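Local coordinates for Fe-regulated protein B (Neisseria meningitidis, PDB 4AIP) that is a TonB-dependent transporter of the outer membrane that takes up iron, probably from a siderophore, at residues Ser126-Leu131 and Thr357-Arg362; Arg385-Lys390 and Pro508-Ala513. All coordinates share one frame; numbering follows the deposited sequence.

Contact 1: Ser126-Leu131 and Thr357-Arg362; sequences SDSQIL and TRITTR
Ile359 of the barrel wall pushes its side chain up against the plug-domain loop Ser126-Leu131 and makes three of the four residue contacts between the segments. From CB the side chain divides. The CG2 branch meets CB of Ser128, with 4.1 Å between Ile359 CG2 and Ser128 CB. The other branch starts beside the backbone N (chi1 -50°), runs on extended through CG1, and ends in the methyl CD1, which does most of the touching. CD1 packs on the backbone of the loop, with Ile359 CD1 3.7 Å from Gln129 O, and also reaches CB of Ser128. A looser apolar contact, 4.4 Å, joins Ile359 CD1 to CG1 of Ile130. On the strand's next inward-facing position Thr361 takes over: its hydroxyl lies beside Ser126, with Thr361 OG1 3.7 Å from Ser126 CB.

The Ser126 hydroxyl is turned back into its own loop. With OG anti to the backbone N (chi1 169°), it accepts the N-H of Ser128 in an ST turn, 3.1 Å from Ser128 N to Ser126 OG and nearly straight at 167°. That bond ties up the amide of Ser128 and closes the turn between Ser126 and Ser128, both of whose CB atoms point toward the strand. Asp127, between them, forms a salt bridge through its carboxylate with Lys439. Farther along, Gln129 and Ile130 bond through their backbones to Ala513 and Leu514.

No hydrogen bond crosses between the two segments. The plug loop therefore meets this strand through methyl and methylene packing beside a hydroxyl, while the Ser128 amide is bonded within the loop and the Asp127 carboxylate is paired with Lys439 of the barrel.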
loop_
_atom_site.group_PDB
_atom_site.type_symbol
_atom_site.label_atom_id
_atom_site.label_comp_id
_atom_site.label_asym_id
_atom_site.label_seq_id
_atom_site.Cartn_x
_atom_site.Cartn_y
_atom_site.Cartn_z
ATOM N N SER B 126 -1.523 -12.660 24.829
ATOM C CA SER B 126 -0.426 -13.587 24.751
ATOM C C SER B 126 0.474 -13.233 25.935
ATOM O O SER B 126 0.298 -12.137 26.533
ATOM C CB SER B 126 0.341 -13.357 23.454
ATOM O OG SER B 126 1.568 -14.105 23.490
ATOM N N ASP B 127 1.408 -14.104 26.311
ATOM C CA ASP B 127 2.387 -13.643 27.339
ATOM C C ASP B 127 3.795 -13.838 26.808
ATOM O O ASP B 127 4.760 -13.719 27.561
ATOM C CB ASP B 127 2.187 -14.327 28.712
ATOM C CG ASP B 127 2.614 -15.821 28.708
ATOM O OD1 ASP B 127 3.006 -16.376 27.634
ATOM O OD2 ASP B 127 2.578 -16.421 29.817
ATOM N N SER B 128 3.887 -14.140 25.512
ATOM C CA SER B 128 5.143 -14.388 24.868
ATOM C C SER B 128 5.800 -13.085 24.413
ATOM O O SER B 128 5.167 -12.042 24.437
ATOM C CB SER B 128 4.892 -15.331 23.684
ATOM O OG SER B 128 4.589 -16.637 24.138
ATOM N N GLN B 129 7.034 -13.154 23.921
ATOM C CA GLN B 129 7.648 -11.967 23.346
ATOM C C GLN B 129 8.474 -12.294 22.116
ATOM O O GLN B 129 8.776 -13.463 21.837
ATOM C CB GLN B 129 8.482 -11.237 24.405
ATOM C CG GLN B 129 9.715 -12.021 24.815
ATOM C CD GLN B 129 10.502 -11.325 25.932
ATOM O OE1 GLN B 129 10.491 -10.103 26.057
ATOM N NE2 GLN B 129 11.199 -12.100 26.719
ATOM N N ILE B 130 8.839 -11.259 21.379
ATOM C CA ILE B 130 9.581 -11.419 20.155
ATOM C C ILE B 130 11.040 -11.384 20.476
ATOM O O ILE B 130 11.784 -12.260 20.060
ATOM C CB ILE B 130 9.262 -10.270 19.187
ATOM C CG1 ILE B 130 7.815 -10.392 18.746
ATOM C CG2 ILE B 130 10.292 -10.220 18.017
ATOM C CD1 ILE B 130 7.345 -9.225 18.055
ATOM N N LEU B 131 11.442 -10.346 21.214
ATOM C CA LEU B 131 12.832 -10.089 21.597
ATOM C C LEU B 131 12.830 -9.197 22.799
ATOM O O LEU B 131 12.035 -8.274 22.910
ATOM C CB LEU B 131 13.595 -9.407 20.478
ATOM C CG LEU B 131 15.114 -9.365 20.707
ATOM C CD1 LEU B 131 15.727 -10.792 20.649
ATOM C CD2 LEU B 131 15.813 -8.422 19.720
ATOM N N THR B 357 8.861 -14.054 11.663
ATOM C CA THR B 357 8.765 -14.771 12.892
ATOM C C THR B 357 7.349 -14.659 13.368
ATOM O O THR B 357 6.782 -13.567 13.418
ATOM C CB THR B 357 9.727 -14.165 13.953
ATOM O OG1 THR B 357 11.082 -14.190 13.460
ATOM C CG2 THR B 357 9.680 -14.956 15.228
ATOM N N ARG B 358 6.750 -15.788 13.726
ATOM C CA ARG B 358 5.345 -15.731 14.209
ATOM C C ARG B 358 5.124 -16.246 15.584
ATOM O O ARG B 358 5.847 -17.131 16.028
ATOM C CB ARG B 358 4.467 -16.482 13.291
ATOM C CG ARG B 358 4.564 -15.882 11.929
ATOM C CD ARG B 358 4.241 -16.879 10.916
ATOM N NE ARG B 358 2.932 -17.327 11.256
ATOM C CZ ARG B 358 2.246 -18.277 10.626
ATOM N NH1 ARG B 358 2.661 -18.938 9.603
ATOM N NH2 ARG B 358 1.100 -18.593 11.025
ATOM N N ILE B 359 4.162 -15.657 16.284
ATOM C CA ILE B 359 3.624 -16.301 17.485
ATOM C C ILE B 359 2.123 -16.336 17.334
ATOM O O ILE B 359 1.496 -15.275 17.138
ATOM C CB ILE B 359 3.928 -15.547 18.754
ATOM C CG1 ILE B 359 5.408 -15.208 18.831
ATOM C CG2 ILE B 359 3.496 -16.387 19.975
ATOM C CD1 ILE B 359 5.729 -14.148 19.899
ATOM N N THR B 360 1.560 -17.543 17.458
ATOM C CA THR B 360 0.129 -17.736 17.318
ATOM C C THR B 360 -0.448 -18.144 18.645
ATOM O O THR B 360 0.088 -19.078 19.286
ATOM C CB THR B 360 -0.206 -18.859 16.260
ATOM O OG1 THR B 360 0.381 -18.522 14.997
ATOM C CG2 THR B 360 -1.746 -19.047 16.105
ATOM N N THR B 361 -1.542 -17.484 19.022
ATOM C CA THR B 361 -2.207 -17.761 20.271
ATOM C C THR B 361 -3.685 -18.087 20.002
ATOM O O THR B 361 -4.445 -17.243 19.497
ATOM C CB THR B 361 -2.020 -16.548 21.243
ATOM O OG1 THR B 361 -0.622 -16.400 21.532
ATOM C CG2 THR B 361 -2.794 -16.711 22.528
ATOM N N ARG B 362 -4.074 -19.308 20.367
ATOM C CA ARG B 362 -5.459 -19.737 20.272
ATOM C C ARG B 362 -6.078 -19.806 21.611
ATOM O O ARG B 362 -5.605 -20.483 22.491
ATOM C CB ARG B 362 -5.582 -21.106 19.650
ATOM C CG ARG B 362 -5.275 -21.118 18.132
ATOM C CD ARG B 362 -5.314 -22.590 17.568
ATOM N NE ARG B 362 -5.228 -22.734 16.103
ATOM C CZ ARG B 362 -4.692 -21.838 15.276
ATOM N NH1 ARG B 362 -4.322 -20.781 15.804
ATOM N NH2 ARG B 362 -4.541 -21.908 13.977
#

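Contact 2: Arg385-Lys390 and Pro508-Ala513; sequences RHQEIK and PRLYDA
On the interior side of the TonB-dependent β-barrel, strand 376-390 meets the loop that follows strand 495-506, and Ile389 is the centre of the meeting. Its two branches serve different partners. CG2 rests on Ala513, 3.8 Å from Ile389 CG2 to Ala513 CB and as close to the alpha carbon. CD1, at the end of the extended branch (chi2 -177°), comes up against the loop backbone, with 3.7 Å between Ile389 CD1 and Tyr511 O and 3.8 Å to CB of Leu510.

Leu510 reaches from the loop to the CG1-CD1 branch of Ile389, and the two side chains lie alongside one another, running opposite ways, with Leu510 CD1 3.9 Å from Ile389 CG1. The same methyl lies 4.3 Å from Gln387 NE2. The amide oxygen of Gln387 is taken up by the backbone N of Asp127 in the plug domain. Leu510 also touches Val468 of strand 455-469, and Arg509 forms a salt bridge with Glu532.

No hydrogen bond joins the two segments: this is a loop between barrel strands, folded inward and packed on the wall through apolar side chains, as in TonB-dependent transporter barrels.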
loop_
_atom_site.group_PDB
_atom_site.type_symbol
_atom_site.label_atom_id
_atom_site.label_comp_id
_atom_site.label_asym_id
_atom_site.label_seq_id
_atom_site.Cartn_x
_atom_site.Cartn_y
_atom_site.Cartn_z
ATOM N N ARG B 385 -5.872 -21.483 26.630
ATOM C CA ARG B 385 -4.999 -20.796 25.737
ATOM C C ARG B 385 -3.856 -21.721 25.286
ATOM O O ARG B 385 -3.243 -22.452 26.129
ATOM C CB ARG B 385 -4.417 -19.584 26.398
ATOM C CG ARG B 385 -3.515 -18.782 25.476
ATOM C CD ARG B 385 -2.923 -17.534 26.129
ATOM N NE ARG B 385 -1.879 -17.849 27.111
ATOM C CZ ARG B 385 -1.538 -17.032 28.102
ATOM N NH1 ARG B 385 -2.158 -15.831 28.232
ATOM N NH2 ARG B 385 -0.592 -17.413 28.963
ATOM N N HIS B 386 -3.599 -21.707 23.973
ATOM C CA HIS B 386 -2.481 -22.410 23.376
ATOM C C HIS B 386 -1.631 -21.426 22.576
ATOM O O HIS B 386 -2.150 -20.612 21.793
ATOM C CB HIS B 386 -3.013 -23.493 22.442
ATOM C CG HIS B 386 -1.973 -24.279 21.716
ATOM N ND1 HIS B 386 -1.450 -23.892 20.502
ATOM C CD2 HIS B 386 -1.462 -25.509 21.955
ATOM C CE1 HIS B 386 -0.585 -24.796 20.067
ATOM N NE2 HIS B 386 -0.558 -25.785 20.940
ATOM N N GLN B 387 -0.326 -21.523 22.741
ATOM C CA GLN B 387 0.540 -20.557 22.091
ATOM C C GLN B 387 1.582 -21.382 21.429
ATOM O O GLN B 387 2.100 -22.349 22.021
ATOM C CB GLN B 387 1.281 -19.643 23.089
ATOM C CG GLN B 387 0.450 -18.712 23.877
ATOM C CD GLN B 387 1.274 -17.855 24.866
ATOM O OE1 GLN B 387 0.706 -17.085 25.598
ATOM N NE2 GLN B 387 2.586 -17.988 24.872
ATOM N N GLU B 388 1.953 -20.947 20.238
ATOM C CA GLU B 388 2.947 -21.632 19.483
ATOM C C GLU B 388 3.799 -20.598 18.801
ATOM O O GLU B 388 3.290 -19.696 18.148
ATOM C CB GLU B 388 2.281 -22.506 18.402
ATOM C CG GLU B 388 3.284 -23.250 17.518
ATOM C CD GLU B 388 2.682 -24.374 16.661
ATOM O OE1 GLU B 388 1.438 -24.651 16.756
ATOM O OE2 GLU B 388 3.458 -24.977 15.865
ATOM N N ILE B 389 5.102 -20.787 18.880
ATOM C CA ILE B 389 6.039 -19.915 18.272
ATOM C C ILE B 389 6.637 -20.559 17.031
ATOM O O ILE B 389 7.195 -21.640 17.099
ATOM C CB ILE B 389 7.187 -19.661 19.260
ATOM C CG1 ILE B 389 6.735 -18.796 20.416
ATOM C CG2 ILE B 389 8.378 -18.993 18.587
ATOM C CD1 ILE B 389 7.875 -18.462 21.363
ATOM N N LYS B 390 6.609 -19.837 15.912
ATOM C CA LYS B 390 7.129 -20.387 14.667
ATOM C C LYS B 390 8.276 -19.598 14.068
ATOM O O LYS B 390 8.066 -18.522 13.494
ATOM C CB LYS B 390 6.013 -20.485 13.666
ATOM C CG LYS B 390 4.785 -20.920 14.310
ATOM C CD LYS B 390 3.589 -20.716 13.463
ATOM C CE LYS B 390 2.410 -21.275 14.232
ATOM N NZ LYS B 390 1.098 -21.052 13.634
ATOM N N PRO B 508 5.702 -20.467 33.225
ATOM C CA PRO B 508 6.915 -19.977 32.549
ATOM C C PRO B 508 6.609 -19.350 31.203
ATOM O O PRO B 508 5.670 -19.758 30.563
ATOM C CB PRO B 508 7.725 -21.269 32.325
ATOM C CG PRO B 508 7.290 -22.111 33.413
ATOM C CD PRO B 508 5.833 -21.876 33.615
ATOM N N ARG B 509 7.387 -18.365 30.778
ATOM C CA ARG B 509 7.241 -17.888 29.412
ATOM C C ARG B 509 8.199 -18.616 28.561
ATOM O O ARG B 509 9.284 -18.973 29.018
ATOM C CB ARG B 509 7.551 -16.417 29.261
ATOM C CG ARG B 509 7.301 -15.619 30.462
ATOM C CD ARG B 509 5.801 -15.407 30.743
ATOM N NE ARG B 509 5.761 -14.632 31.972
ATOM C CZ ARG B 509 5.804 -15.113 33.217
ATOM N NH1 ARG B 509 5.773 -16.422 33.476
ATOM N NH2 ARG B 509 5.853 -14.253 34.239
ATOM N N LEU B 510 7.788 -18.821 27.325
ATOM C CA LEU B 510 8.656 -19.313 26.286
ATOM C C LEU B 510 9.728 -18.272 26.067
ATOM O O LEU B 510 9.523 -17.072 26.319
ATOM C CB LEU B 510 7.866 -19.525 24.994
ATOM C CG LEU B 510 6.687 -20.497 25.098
ATOM C CD1 LEU B 510 5.871 -20.541 23.821
ATOM C CD2 LEU B 510 7.147 -21.928 25.428
ATOM N N TYR B 511 10.866 -18.750 25.596
ATOM C CA TYR B 511 11.944 -17.925 25.154
ATOM C C TYR B 511 11.548 -16.941 24.056
ATOM O O TYR B 511 10.428 -16.947 23.550
ATOM C CB TYR B 511 13.085 -18.836 24.686
ATOM C CG TYR B 511 14.451 -18.210 24.859
ATOM C CD1 TYR B 511 14.858 -17.731 26.121
ATOM C CD2 TYR B 511 15.322 -18.088 23.772
ATOM C CE1 TYR B 511 16.123 -17.162 26.293
ATOM C CE2 TYR B 511 16.588 -17.533 23.918
ATOM C CZ TYR B 511 16.988 -17.061 25.173
ATOM O OH TYR B 511 18.257 -16.527 25.296
ATOM N N ASP B 512 12.471 -16.078 23.699
ATOM C CA ASP B 512 12.205 -15.111 22.669
ATOM C C ASP B 512 11.883 -15.765 21.347
ATOM O O ASP B 512 12.607 -16.641 20.893
ATOM C CB ASP B 512 13.402 -14.162 22.529
ATOM C CG ASP B 512 13.631 -13.304 23.808
ATOM O OD1 ASP B 512 13.017 -13.567 24.886
ATOM O OD2 ASP B 512 14.445 -12.371 23.725
ATOM N N ALA B 513 10.787 -15.327 20.727
ATOM C CA ALA B 513 10.400 -15.902 19.451
ATOM C C ALA B 513 11.516 -15.805 18.404
ATOM O O ALA B 513 11.769 -16.763 17.670
ATOM C CB ALA B 513 9.140 -15.288 18.946
#

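Contacts 1 and 2 have centres 6 Å apart and share one piece of the barrel wall, since strands 355-371 and 376-390 are antiparallel neighbours. Probable backbone hydrogen bonds join them, Arg362 N to His386 O at 2.7 Å and Thr360 O to Glu388 N at 2.8 Å. Ile359 and Ile389 touch on the inner face of the wall, one facing the plug loop and the other the loop 508-513. Those loops also meet each other, with Gln129 NE2 3.0 Å from Asp512 OD1. Plug loop, barrel loop and two strands thus form one continuous interface, away from the detergent pocket and from Arg276, which contacts L-glutamate in another structure of this protein.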